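Local coordinates for protein putative aminopeptidase (Leishmania major, PDB 5NTH) that probably acts as a manganese-dependent M17 leucyl aminopeptidase, removing amino acids from the N-termini of peptides, and binds the inhibitor actinonin next to two manganese ions, at residues P160-A165 / A173-A178; A123-C128 / A156-H161. All blocks are in the same frame, centred on the assembly; numbering follows the deposited sequence.

Interaction 1 of 2, residues P160-A165 / A173-A178; sequences PHSYTA and AYMKQA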
ATOM      1  N   PRO A 160     -16.055  -7.916 -35.102  1.00 26.52           N
ATOM      2  CA  PRO A 160     -16.573  -6.913 -34.160  1.00 26.74           C
ATOM      3  C   PRO A 160     -17.669  -7.504 -33.276  1.00 26.98           C
ATOM      4  O   PRO A 160     -18.524  -8.236 -33.771  1.00 26.99           O
ATOM      5  CB  PRO A 160     -17.128  -5.775 -35.065  1.00 26.65           C
ATOM      6  CG  PRO A 160     -16.781  -6.140 -36.477  1.00 27.14           C
ATOM      7  CD  PRO A 160     -16.376  -7.601 -36.511  1.00 27.26           C
ATOM      8  N   HIS A 161     -17.648  -7.166 -31.988  1.00 27.24           N
ATOM      9  CA  HIS A 161     -18.477  -7.866 -30.992  1.00 27.67           C
ATOM     10  C   HIS A 161     -19.929  -7.462 -31.078  1.00 27.12           C
ATOM     11  O   HIS A 161     -20.214  -6.319 -31.327  1.00 27.00           O
ATOM     12  CB  HIS A 161     -17.950  -7.613 -29.577  1.00 27.83           C
ATOM     13  CG  HIS A 161     -16.603  -8.211 -29.331  1.00 28.54           C
ATOM     14  ND1 HIS A 161     -16.227  -8.732 -28.116  1.00 28.34           N
ATOM     15  CD2 HIS A 161     -15.554  -8.408 -30.167  1.00 29.12           C
ATOM     16  CE1 HIS A 161     -15.003  -9.210 -28.212  1.00 28.69           C
ATOM     17  NE2 HIS A 161     -14.571  -9.019 -29.442  1.00 29.07           N
ATOM     18  N   SER A 162     -20.832  -8.406 -30.842  1.00 26.81           N
ATOM     19  CA  SER A 162     -22.256  -8.156 -30.966  1.00 26.97           C
ATOM     20  C   SER A 162     -22.864  -7.349 -29.840  1.00 26.93           C
ATOM     21  O   SER A 162     -23.866  -6.688 -30.056  1.00 27.27           O
ATOM     22  CB  SER A 162     -23.032  -9.459 -31.155  1.00 27.40           C
ATOM     23  OG  SER A 162     -23.177 -10.188 -29.964  1.00 28.20           O
ATOM     24  N   TYR A 163     -22.302  -7.448 -28.638  1.00 26.88           N
ATOM     25  CA  TYR A 163     -22.737  -6.606 -27.530  1.00 26.38           C
ATOM     26  C   TYR A 163     -22.111  -5.236 -27.655  1.00 26.74           C
ATOM     27  O   TYR A 163     -20.866  -5.100 -27.608  1.00 26.92           O
ATOM     28  CB  TYR A 163     -22.399  -7.176 -26.139  1.00 25.77           C
ATOM     29  CG  TYR A 163     -22.946  -6.276 -25.033  1.00 24.84           C
ATOM     30  CD1 TYR A 163     -24.249  -6.422 -24.593  1.00 24.41           C
ATOM     31  CD2 TYR A 163     -22.184  -5.231 -24.481  1.00 24.28           C
ATOM     32  CE1 TYR A 163     -24.778  -5.580 -23.631  1.00 24.20           C
ATOM     33  CE2 TYR A 163     -22.707  -4.394 -23.492  1.00 23.94           C
ATOM     34  CZ  TYR A 163     -24.014  -4.570 -23.078  1.00 23.98           C
ATOM     35  OH  TYR A 163     -24.606  -3.770 -22.101  1.00 23.55           O
ATOM     36  N   THR A 164     -22.983  -4.231 -27.774  1.00 27.25           N
ATOM     37  CA  THR A 164     -22.588  -2.809 -27.696  1.00 27.17           C
ATOM     38  C   THR A 164     -23.790  -1.959 -27.268  1.00 26.57           C
ATOM     39  O   THR A 164     -24.940  -2.354 -27.468  1.00 24.97           O
ATOM     40  CB  THR A 164     -21.965  -2.330 -29.037  1.00 27.72           C
ATOM     41  OG1 THR A 164     -21.317  -1.064 -28.874  1.00 27.81           O
ATOM     42  CG2 THR A 164     -23.001  -2.230 -30.100  1.00 27.73           C
ATOM     43  N   ALA A 165     -23.505  -0.828 -26.624  1.00 27.34           N
ATOM     44  CA  ALA A 165     -24.511   0.235 -26.364  1.00 27.65           C
ATOM     45  C   ALA A 165     -24.178   1.583 -27.047  1.00 27.93           C
ATOM     46  O   ALA A 165     -24.932   2.569 -26.910  1.00 28.99           O
ATOM     47  CB  ALA A 165     -24.715   0.420 -24.865  1.00 27.68           C
ATOM     48  N   ALA A 173     -31.633  -3.720 -28.332  1.00 34.26           N
ATOM     49  CA  ALA A 173     -31.246  -4.877 -27.501  1.00 33.31           C
ATOM     50  C   ALA A 173     -29.753  -5.104 -27.383  1.00 32.11           C
ATOM     51  O   ALA A 173     -29.299  -6.223 -27.290  1.00 31.71           O
ATOM     52  CB  ALA A 173     -31.942  -6.137 -28.006  1.00 32.72           C
ATOM     53  N   TYR A 174     -28.981  -4.040 -27.392  1.00 32.30           N
ATOM     54  CA  TYR A 174     -27.541  -4.168 -27.237  1.00 33.34           C
ATOM     55  C   TYR A 174     -26.919  -5.135 -28.275  1.00 33.44           C
ATOM     56  O   TYR A 174     -25.925  -5.785 -28.003  1.00 34.65           O
ATOM     57  CB  TYR A 174     -27.206  -4.589 -25.772  1.00 33.67           C
ATOM     58  CG  TYR A 174     -27.768  -3.640 -24.727  1.00 33.66           C
ATOM     59  CD1 TYR A 174     -29.096  -3.739 -24.318  1.00 34.47           C
ATOM     60  CD2 TYR A 174     -26.983  -2.625 -24.158  1.00 33.93           C
ATOM     61  CE1 TYR A 174     -29.633  -2.867 -23.364  1.00 34.74           C
ATOM     62  CE2 TYR A 174     -27.510  -1.743 -23.208  1.00 33.53           C
ATOM     63  CZ  TYR A 174     -28.844  -1.865 -22.816  1.00 33.54           C
ATOM     64  OH  TYR A 174     -29.436  -1.020 -21.910  1.00 30.72           O
ATOM     65  N   MET A 175     -27.498  -5.218 -29.464  1.00 33.45           N
ATOM     66  CA  MET A 175     -27.095  -6.210 -30.436  1.00 33.97           C
ATOM     67  C   MET A 175     -26.768  -5.551 -31.751  1.00 33.53           C
ATOM     68  O   MET A 175     -27.647  -4.997 -32.376  1.00 32.07           O
ATOM     69  CB  MET A 175     -28.242  -7.166 -30.675  1.00 36.31           C
ATOM     70  CG  MET A 175     -28.012  -8.155 -31.800  1.00 37.88           C
ATOM     71  SD  MET A 175     -26.724  -9.316 -31.332  1.00 42.64           S
ATOM     72  CE  MET A 175     -27.140 -10.690 -32.426  1.00 41.69           C
ATOM     73  N   LYS A 176     -25.523  -5.672 -32.188  1.00 33.30           N
ATOM     74  CA  LYS A 176     -25.081  -5.142 -33.453  1.00 33.92           C
ATOM     75  C   LYS A 176     -24.344  -6.214 -34.246  1.00 34.01           C
ATOM     76  O   LYS A 176     -23.424  -6.823 -33.758  1.00 34.66           O
ATOM     77  CB  LYS A 176     -24.162  -3.973 -33.211  1.00 35.53           C
ATOM     78  CG  LYS A 176     -23.794  -3.165 -34.439  1.00 37.23           C
ATOM     79  CD  LYS A 176     -22.861  -2.044 -34.003  1.00 39.09           C
ATOM     80  CE  LYS A 176     -21.881  -1.619 -35.077  1.00 40.65           C
ATOM     81  NZ  LYS A 176     -22.355  -0.396 -35.777  1.00 41.83           N
ATOM     82  N   GLN A 177     -24.787  -6.429 -35.474  1.00 34.63           N
ATOM     83  CA  GLN A 177     -24.199  -7.378 -36.426  1.00 35.40           C
ATOM     84  C   GLN A 177     -24.362  -6.749 -37.813  1.00 35.25           C
ATOM     85  O   GLN A 177     -25.195  -7.149 -38.631  1.00 33.62           O
ATOM     86  CB  GLN A 177     -24.871  -8.748 -36.334  1.00 35.43           C
ATOM     87  CG  GLN A 177     -24.379  -9.540 -35.132  1.00 36.44           C
ATOM     88  CD  GLN A 177     -24.573 -11.038 -35.299  1.00 37.44           C
ATOM     89  OE1 GLN A 177     -25.646 -11.496 -35.703  1.00 35.60           O
ATOM     90  NE2 GLN A 177     -23.531 -11.815 -34.966  1.00 38.69           N
ATOM     91  N   ALA A 178     -23.567  -5.706 -38.001  1.00 35.31           N
ATOM     92  CA  ALA A 178     -23.744  -4.734 -39.060  1.00 35.05           C
ATOM     93  C   ALA A 178     -23.086  -5.240 -40.303  1.00 35.37           C
ATOM     94  O   ALA A 178     -23.548  -4.980 -41.406  1.00 38.44           O
ATOM     95  CB  ALA A 178     -23.117  -3.401 -38.658  1.00 34.35           C
TER
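Ser-162 and Lys-176 are the hydrogen-bonded centre of two roughly antiparallel arms of one long loop, a hairpin-like excursion without regular strands between helix 148-156 and strand 181-185. Lys-176 N donates to Ser-162 O at 2.9 Å, in the carbonyl plane and on a lone pair, with an N-H...O angle of 160°. The CA-H of Met-175 also approaches Ser-162 O. Tyr-174 O, another acceptor, lies 3.0 Å from Ser-162 O; Tyr-174 O accepts a weak bond from Thr-164 N and a firmer one from Arg-218 NH1 of helix 203-221, whose positive charge probably eases the carbonyl-carbonyl approach. Arg-218 NH1 also gives Ser-162 OG a weak bond, and its NH2 binds Ala-173 O. The tyrosines lie side by side, pointing the same way, their planes only 3° apart but slid so that the rings barely overlap. Tyr-163 CG is anti to its nitrogen (chi1 -177°), which carries the ring along Tyr-174 and sets CE1 3.4 Å from Tyr-174 CB. Val-373 of the second subunit packs on Tyr-163 and Ala-165, and Val-375 of that subunit on Tyr-174, placing the pair at a subunit interface. Away from the rings, Thr-164 CG2 meets Lys-176 CB at 3.8 Å, and the Met-175 thioether sulfur SD rests 3.7 Å from Ser-162 CB.

Interaction 2 of 2, residues A123-C128 / A156-H161; sequences AVAAAC and ARAAPH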
ATOM      1  N   ALA A 123      -5.133 -10.466 -37.450  1.00 29.91           N
ATOM      2  CA  ALA A 123      -5.191  -9.956 -38.799  1.00 28.70           C
ATOM      3  C   ALA A 123      -6.628  -9.692 -39.240  1.00 28.22           C
ATOM      4  O   ALA A 123      -6.913  -8.651 -39.878  1.00 28.85           O
ATOM      5  CB  ALA A 123      -4.528 -10.924 -39.736  1.00 29.40           C
ATOM      6  N   VAL A 124      -7.532 -10.617 -38.911  1.00 26.42           N
ATOM      7  CA  VAL A 124      -8.960 -10.404 -39.131  1.00 25.60           C
ATOM      8  C   VAL A 124      -9.423  -9.106 -38.461  1.00 25.69           C
ATOM      9  O   VAL A 124      -9.948  -8.226 -39.122  1.00 26.38           O
ATOM     10  CB  VAL A 124      -9.803 -11.604 -38.660  1.00 25.48           C
ATOM     11  CG1 VAL A 124     -11.286 -11.264 -38.583  1.00 25.32           C
ATOM     12  CG2 VAL A 124      -9.610 -12.769 -39.619  1.00 25.94           C
ATOM     13  N   ALA A 125      -9.170  -8.974 -37.169  1.00 25.28           N
ATOM     14  CA  ALA A 125      -9.674  -7.863 -36.378  1.00 25.11           C
ATOM     15  C   ALA A 125      -9.339  -6.534 -36.966  1.00 24.46           C
ATOM     16  O   ALA A 125     -10.155  -5.634 -36.933  1.00 23.66           O
ATOM     17  CB  ALA A 125      -9.101  -7.927 -34.969  1.00 25.86           C
ATOM     18  N   ALA A 126      -8.117  -6.424 -37.464  1.00 24.38           N
ATOM     19  CA  ALA A 126      -7.622  -5.207 -38.056  1.00 25.02           C
ATOM     20  C   ALA A 126      -8.245  -4.920 -39.442  1.00 26.34           C
ATOM     21  O   ALA A 126      -8.268  -3.789 -39.889  1.00 27.86           O
ATOM     22  CB  ALA A 126      -6.108  -5.266 -38.163  1.00 24.83           C
ATOM     23  N   ALA A 127      -8.739  -5.931 -40.132  1.00 27.33           N
ATOM     24  CA  ALA A 127      -9.404  -5.734 -41.417  1.00 27.69           C
ATOM     25  C   ALA A 127     -10.863  -5.350 -41.253  1.00 28.39           C
ATOM     26  O   ALA A 127     -11.453  -4.707 -42.139  1.00 29.95           O
ATOM     27  CB  ALA A 127      -9.305  -6.999 -42.251  1.00 27.95           C
ATOM     28  N   CYS A 128     -11.465  -5.739 -40.135  1.00 27.89           N
ATOM     29  CA  CYS A 128     -12.882  -5.463 -39.946  1.00 28.16           C
ATOM     30  C   CYS A 128     -13.107  -3.976 -39.652  1.00 30.58           C
ATOM     31  O   CYS A 128     -14.235  -3.488 -39.786  1.00 32.11           O
ATOM     32  CB  CYS A 128     -13.487  -6.330 -38.838  1.00 27.03           C
ATOM     33  SG  CYS A 128     -13.382  -8.104 -39.128  1.00 25.34           S
ATOM     34  N   ALA A 156     -14.227 -16.187 -36.169  1.00 24.55           N
ATOM     35  CA  ALA A 156     -15.452 -15.893 -35.396  1.00 25.23           C
ATOM     36  C   ALA A 156     -15.192 -14.953 -34.240  1.00 25.83           C
ATOM     37  O   ALA A 156     -15.923 -13.990 -34.021  1.00 26.40           O
ATOM     38  CB  ALA A 156     -16.050 -17.173 -34.846  1.00 25.21           C
ATOM     39  N   ARG A 157     -14.106 -15.232 -33.525  1.00 25.89           N
ATOM     40  CA  ARG A 157     -13.803 -14.541 -32.287  1.00 25.31           C
ATOM     41  C   ARG A 157     -13.183 -13.200 -32.575  1.00 25.00           C
ATOM     42  O   ARG A 157     -13.030 -12.420 -31.636  1.00 25.12           O
ATOM     43  CB  ARG A 157     -12.852 -15.365 -31.398  1.00 24.76           C
ATOM     44  CG  ARG A 157     -11.411 -15.367 -31.877  1.00 24.95           C
ATOM     45  CD  ARG A 157     -10.506 -16.159 -30.953  1.00 25.38           C
ATOM     46  NE  ARG A 157      -9.151 -16.246 -31.504  1.00 26.36           N
ATOM     47  CZ  ARG A 157      -8.203 -17.114 -31.138  1.00 26.76           C
ATOM     48  NH1 ARG A 157      -8.439 -18.000 -30.175  1.00 27.51           N
ATOM     49  NH2 ARG A 157      -6.997 -17.094 -31.735  1.00 26.36           N
ATOM     50  N   ALA A 158     -12.789 -12.955 -33.833  1.00 24.28           N
ATOM     51  CA  ALA A 158     -12.102 -11.722 -34.221  1.00 23.88           C
ATOM     52  C   ALA A 158     -13.024 -10.697 -34.888  1.00 23.85           C
ATOM     53  O   ALA A 158     -12.593  -9.613 -35.261  1.00 22.96           O
ATOM     54  CB  ALA A 158     -10.906 -12.032 -35.098  1.00 23.59           C
ATOM     55  N   ALA A 159     -14.299 -11.027 -34.987  1.00 24.31           N
ATOM     56  CA  ALA A 159     -15.256 -10.136 -35.592  1.00 24.97           C
ATOM     57  C   ALA A 159     -15.580  -9.058 -34.611  1.00 25.48           C
ATOM     58  O   ALA A 159     -15.460  -9.270 -33.418  1.00 25.57           O
ATOM     59  CB  ALA A 159     -16.528 -10.894 -35.939  1.00 25.07           C
ATOM     60  N   PRO A 160     -16.055  -7.916 -35.102  1.00 26.52           N
ATOM     61  CA  PRO A 160     -16.573  -6.913 -34.160  1.00 26.74           C
ATOM     62  C   PRO A 160     -17.669  -7.504 -33.276  1.00 26.98           C
ATOM     63  O   PRO A 160     -18.524  -8.236 -33.771  1.00 26.99           O
ATOM     64  CB  PRO A 160     -17.128  -5.775 -35.065  1.00 26.65           C
ATOM     65  CG  PRO A 160     -16.781  -6.140 -36.477  1.00 27.14           C
ATOM     66  CD  PRO A 160     -16.376  -7.601 -36.511  1.00 27.26           C
ATOM     67  N   HIS A 161     -17.648  -7.166 -31.988  1.00 27.24           N
ATOM     68  CA  HIS A 161     -18.477  -7.866 -30.992  1.00 27.67           C
ATOM     69  C   HIS A 161     -19.929  -7.462 -31.078  1.00 27.12           C
ATOM     70  O   HIS A 161     -20.214  -6.319 -31.327  1.00 27.00           O
ATOM     71  CB  HIS A 161     -17.950  -7.613 -29.577  1.00 27.83           C
ATOM     72  CG  HIS A 161     -16.603  -8.211 -29.331  1.00 28.54           C
ATOM     73  ND1 HIS A 161     -16.227  -8.732 -28.116  1.00 28.34           N
ATOM     74  CD2 HIS A 161     -15.554  -8.408 -30.167  1.00 29.12           C
ATOM     75  CE1 HIS A 161     -15.003  -9.210 -28.212  1.00 28.69           C
ATOM     76  NE2 HIS A 161     -14.571  -9.019 -29.442  1.00 29.07           N
TER
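Val-124 CG1, anti to the backbone nitrogen at chi1 167°, reaches Ala-158 CB, while chi1 of -60° sets Cys-128 SG beside its own nitrogen and near the CD corner of Pro-160. The motif is a helix packed on a turn: the C-terminal part of helix 117-127 meets the type I beta turn Ala-156 to Ala-159, which leads out of the end of helix 148-156 in the macro-type N-terminal domain. The Ala-158 methyl points at the helix, its CB 3.6 Å from Val-124 CG1 and 3.8 Å from Val-124 CB. Ala-158 O comes over the helix backbone, 3.6 Å from Ala-125 CA, in a bent CA-H...O contact. Leu-181 of strand 181-185 touches Val-124, Cys-128 and Ala-159, extending the apolar seam to the sheet. Polar ties run around it: Arg-157 NE binds Ser-121 OG of the same helix 117-127, and the carbonyls of Ala-156 and Arg-157 accept from the Gln-214 and Gln-217 amides of helix 203-221. Within helix 117-127, Val-124 O takes both Ala-127 N and Cys-128 N. Farther along, Pro-160 CD lies 3.9 Å from Cys-128 CB and 4.0 Å from Cys-128 SG.

Along the chain the order is 123-128, 156-161, 160-165 and 173-178, followed by strand 181-185, so interaction 1 starts where interaction 2 ends and Pro-160 and His-161 belong to both. Their centres lie 13 Å apart, on the same side of the chain's centre and away from the manganese and actinonin sites. Interaction 2 sets the start of the loop against helix 117-127, beside the six-stranded sheet; interaction 1 pairs the loop's later arms near the second subunit. Helix 203-221 borders both, and the shared His-161 bonds Asp-221 through ND1. The loop thus lies between helix 117-127, helix 203-221 and a subunit interface.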